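Local coordinates for protein predicted zincin-like metalloprotease (Acidothermus cellulolyticus 11B, PDB 3E11) that is of unknown function but is probably a zincin-like, metal-dependent protease, and binds calcium, at residues 32-37 / 69-74. Sequence-based numbering, arbitrary orientation.
Sequences VAVFVE and IIIYRN
With CG anti to its carbonyl carbon (chi1 -72°) and the chain extended beyond it, Glu37 runs alongside Tyr72, both side chains pointing the same way from neighbouring strands. The carboxylate stands 85° to the phenol ring, and Glu37 OE1 comes to the ring edge, 3.8 Å from Tyr72 CE1. A water lying in the ring plane links Glu37 OE1 and Tyr72 OH: it donates to the first and hydrogen-bonds the second at 2.6 Å. On this same face Ile70 CG2 touches the Glu37 chain at CG, while Ile70 CD1 reaches Phe35 CB.

The opposite face, with Val34, Val36, Ile69 and Ile71, is mostly aliphatic. Val34 holds CG1 anti to its nitrogen (chi1 174°), which sends that methyl across to Ile71 CG1 at 3.6 Å; Val32 CG1 meets Ile69 CG1 at 3.7 Å. The same torsion in Val36 sets CG1 3.5 Å from NH1 of Arg73, just beyond the strand, the two side chains crossing at about a right angle. Helix 83-101, which carries an HExxH sequence, probably the zincin metal-binding motif, though no metal is bound to it here, packs on Ile69 and Ile71, and helix 7-19 on Val34 and Val36.

Between the faces the backbones are parallel and in register, Val34 beside Ile69 through Glu37 beside Tyr72. Phe35 and Glu37 each use both N-H and C=O, Phe35 O accepting from Ile71 N at 2.8 Å. The ladder outlasts strand 67-72: Glu37 O takes the N-H of Arg73, in the first turn of helix 73-78. Such a parallel pair, on the edge of a mixed sheet laid against that helix, is consistent with the zincin-like fold.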
ATOM      1  N   VAL A  32       1.931   7.964  -6.474  1.00  7.86           N
ATOM      2  CA  VAL A  32       1.674   7.451  -5.141  1.00  7.64           C
ATOM      3  C   VAL A  32       2.878   6.631  -4.747  1.00  8.05           C
ATOM      4  O   VAL A  32       3.380   5.787  -5.545  1.00  8.34           O
ATOM      5  CB  VAL A  32       0.436   6.535  -5.105  1.00  7.22           C
ATOM      6  CG1 VAL A  32       0.234   5.968  -3.694  1.00  6.00           C
ATOM      7  CG2 VAL A  32      -0.783   7.308  -5.561  1.00  7.97           C
ATOM      8  N   ALA A  33       3.372   6.911  -3.555  1.00  7.65           N
ATOM      9  CA  ALA A  33       4.510   6.203  -2.969  1.00  8.23           C
ATOM     10  C   ALA A  33       4.039   5.368  -1.802  1.00  7.58           C
ATOM     11  O   ALA A  33       3.095   5.725  -1.084  1.00  7.61           O
ATOM     12  CB  ALA A  33       5.565   7.154  -2.529  1.00  8.55           C
ATOM     13  N   VAL A  34       4.651   4.209  -1.660  1.00  7.93           N
ATOM     14  CA  VAL A  34       4.311   3.284  -0.602  1.00  8.72           C
ATOM     15  C   VAL A  34       5.465   3.366   0.395  1.00  9.52           C
ATOM     16  O   VAL A  34       6.636   3.281   0.019  1.00  9.43           O
ATOM     17  CB  VAL A  34       4.090   1.831  -1.153  1.00  9.85           C
ATOM     18  CG1 VAL A  34       3.882   0.833  -0.035  1.00 11.42           C
ATOM     19  CG2 VAL A  34       2.958   1.804  -2.099  1.00 11.25           C
ATOM     20  N   PHE A  35       5.118   3.620   1.642  1.00  9.42           N
ATOM     21  CA  PHE A  35       6.056   3.689   2.737  1.00  9.87           C
ATOM     22  C   PHE A  35       5.636   2.670   3.787  1.00  9.58           C
ATOM     23  O   PHE A  35       4.466   2.400   3.962  1.00 11.78           O
ATOM     24  CB  PHE A  35       6.037   5.081   3.344  1.00  8.92           C
ATOM     25  CG  PHE A  35       6.785   6.103   2.540  1.00  9.99           C
ATOM     26  CD1 PHE A  35       6.141   6.843   1.548  1.00 10.78           C
ATOM     27  CD2 PHE A  35       8.111   6.374   2.826  1.00  9.61           C
ATOM     28  CE1 PHE A  35       6.859   7.825   0.815  1.00 10.09           C
ATOM     29  CE2 PHE A  35       8.838   7.350   2.103  1.00 13.01           C
ATOM     30  CZ  PHE A  35       8.204   8.061   1.091  1.00 10.88           C
ATOM     31  N   VAL A  36       6.623   2.103   4.458  1.00  9.24           N
ATOM     32  CA  VAL A  36       6.379   1.093   5.447  1.00  8.64           C
ATOM     33  C   VAL A  36       6.651   1.663   6.850  1.00  8.15           C
ATOM     34  O   VAL A  36       7.658   2.363   7.103  1.00  6.97           O
ATOM     35  CB  VAL A  36       7.257  -0.140   5.212  1.00  8.73           C
ATOM     36  CG1 VAL A  36       7.014  -1.149   6.305  1.00 10.81           C
ATOM     37  CG2 VAL A  36       6.984  -0.764   3.832  1.00  8.73           C
ATOM     38  N   GLU A  37       5.733   1.361   7.748  1.00  8.21           N
ATOM     39  CA  GLU A  37       5.855   1.634   9.170  1.00  9.06           C
ATOM     40  C   GLU A  37       5.634   0.345   9.920  1.00  9.40           C
ATOM     41  O   GLU A  37       5.022  -0.588   9.374  1.00  8.79           O
ATOM     42  CB  GLU A  37       4.807   2.639   9.597  1.00  9.99           C
ATOM     43  CG  GLU A  37       5.113   4.023   9.085  1.00  9.32           C
ATOM     44  CD  GLU A  37       4.292   5.112   9.718  1.00 13.33           C
ATOM     45  OE1 GLU A  37       3.673   4.899  10.788  1.00 16.29           O
ATOM     46  OE2 GLU A  37       4.323   6.204   9.156  1.00 11.51           O
ATOM     47  N   ILE A  69       0.788   5.811   0.459  1.00  8.97           N
ATOM     48  CA  ILE A  69       0.066   4.722   1.066  1.00  9.17           C
ATOM     49  C   ILE A  69       1.030   4.111   2.088  1.00  9.83           C
ATOM     50  O   ILE A  69       2.120   3.637   1.731  1.00  9.42           O
ATOM     51  CB  ILE A  69      -0.396   3.688   0.044  1.00 10.03           C
ATOM     52  CG1 ILE A  69      -1.492   4.290  -0.867  1.00 10.05           C
ATOM     53  CG2 ILE A  69      -0.949   2.470   0.726  1.00 10.18           C
ATOM     54  CD1 ILE A  69      -1.902   3.362  -2.017  1.00  9.21           C
ATOM     55  N   ILE A  70       0.644   4.186   3.356  1.00  9.67           N
ATOM     56  CA  ILE A  70       1.444   3.582   4.425  1.00 10.01           C
ATOM     57  C   ILE A  70       1.041   2.128   4.552  1.00  9.56           C
ATOM     58  O   ILE A  70      -0.146   1.828   4.499  1.00 10.09           O
ATOM     59  CB  ILE A  70       1.248   4.307   5.754  1.00 10.57           C
ATOM     60  CG1 ILE A  70       1.395   5.836   5.586  1.00 11.90           C
ATOM     61  CG2 ILE A  70       2.246   3.779   6.794  1.00 11.44           C
ATOM     62  CD1 ILE A  70       2.698   6.281   4.989  1.00 13.46           C
ATOM     63  N   ILE A  71       2.025   1.234   4.696  1.00  8.93           N
ATOM     64  CA  ILE A  71       1.797  -0.212   4.872  1.00  9.10           C
ATOM     65  C   ILE A  71       2.404  -0.563   6.222  1.00  8.26           C
ATOM     66  O   ILE A  71       3.519  -0.154   6.511  1.00  8.40           O
ATOM     67  CB  ILE A  71       2.454  -1.047   3.736  1.00  8.91           C
ATOM     68  CG1 ILE A  71       1.741  -0.799   2.411  1.00  9.72           C
ATOM     69  CG2 ILE A  71       2.446  -2.520   4.034  1.00 10.27           C
ATOM     70  CD1 ILE A  71       0.292  -1.227   2.344  1.00 11.30           C
ATOM     71  N   TYR A  72       1.639  -1.254   7.068  1.00  8.70           N
ATOM     72  CA  TYR A  72       2.044  -1.561   8.456  1.00  8.17           C
ATOM     73  C   TYR A  72       2.606  -2.971   8.534  1.00  8.37           C
ATOM     74  O   TYR A  72       1.887  -3.952   8.397  1.00  7.49           O
ATOM     75  CB  TYR A  72       0.871  -1.358   9.420  1.00  8.19           C
ATOM     76  CG  TYR A  72       0.452   0.100   9.424  1.00  8.51           C
ATOM     77  CD1 TYR A  72       1.312   1.073   9.937  1.00 10.24           C
ATOM     78  CD2 TYR A  72      -0.717   0.513   8.833  1.00  7.19           C
ATOM     79  CE1 TYR A  72       0.970   2.420   9.928  1.00 11.47           C
ATOM     80  CE2 TYR A  72      -1.078   1.865   8.795  1.00 10.40           C
ATOM     81  CZ  TYR A  72      -0.226   2.814   9.340  1.00 10.35           C
ATOM     82  OH  TYR A  72      -0.553   4.144   9.316  1.00 11.63           O
ATOM     83  N   ARG A  73       3.906  -3.064   8.743  1.00  8.29           N
ATOM     84  CA  ARG A  73       4.594  -4.344   8.673  1.00  9.67           C
ATOM     85  C   ARG A  73       4.075  -5.321   9.738  1.00  9.38           C
ATOM     86  O   ARG A  73       3.831  -6.491   9.456  1.00  9.32           O
ATOM     87  CB  ARG A  73       6.102  -4.090   8.830  1.00 10.14           C
ATOM     88  CG  ARG A  73       6.984  -5.309   8.740  1.00 13.14           C
ATOM     89  CD  ARG A  73       8.459  -4.931   8.570  1.00 12.78           C
ATOM     90  NE  ARG A  73       8.902  -4.154   9.709  1.00 15.78           N
ATOM     91  CZ  ARG A  73       9.346  -2.892   9.668  1.00 18.03           C
ATOM     92  NH1 ARG A  73       9.474  -2.223   8.521  1.00 19.81           N
ATOM     93  NH2 ARG A  73       9.692  -2.294  10.806  1.00 19.21           N
ATOM     94  N   ASN A  74       3.902  -4.842  10.970  1.00  8.59           N
ATOM     95  CA  ASN A  74       3.507  -5.768  12.049  1.00  9.19           C
ATOM     96  C   ASN A  74       2.135  -6.407  11.786  1.00  8.95           C
ATOM     97  O   ASN A  74       1.958  -7.632  11.950  1.00 10.05           O
ATOM     98  CB  ASN A  74       3.523  -5.067  13.400  1.00  8.82           C
ATOM     99  CG  ASN A  74       4.902  -4.740  13.857  1.00  7.40           C
ATOM    100  OD1 ASN A  74       5.888  -5.116  13.217  1.00 11.97           O
ATOM    101  ND2 ASN A  74       5.001  -4.040  14.968  1.00 11.36           N
TER
HETATM  102  O   HOH W   1       1.188   6.032   9.907  1.00 27.76           O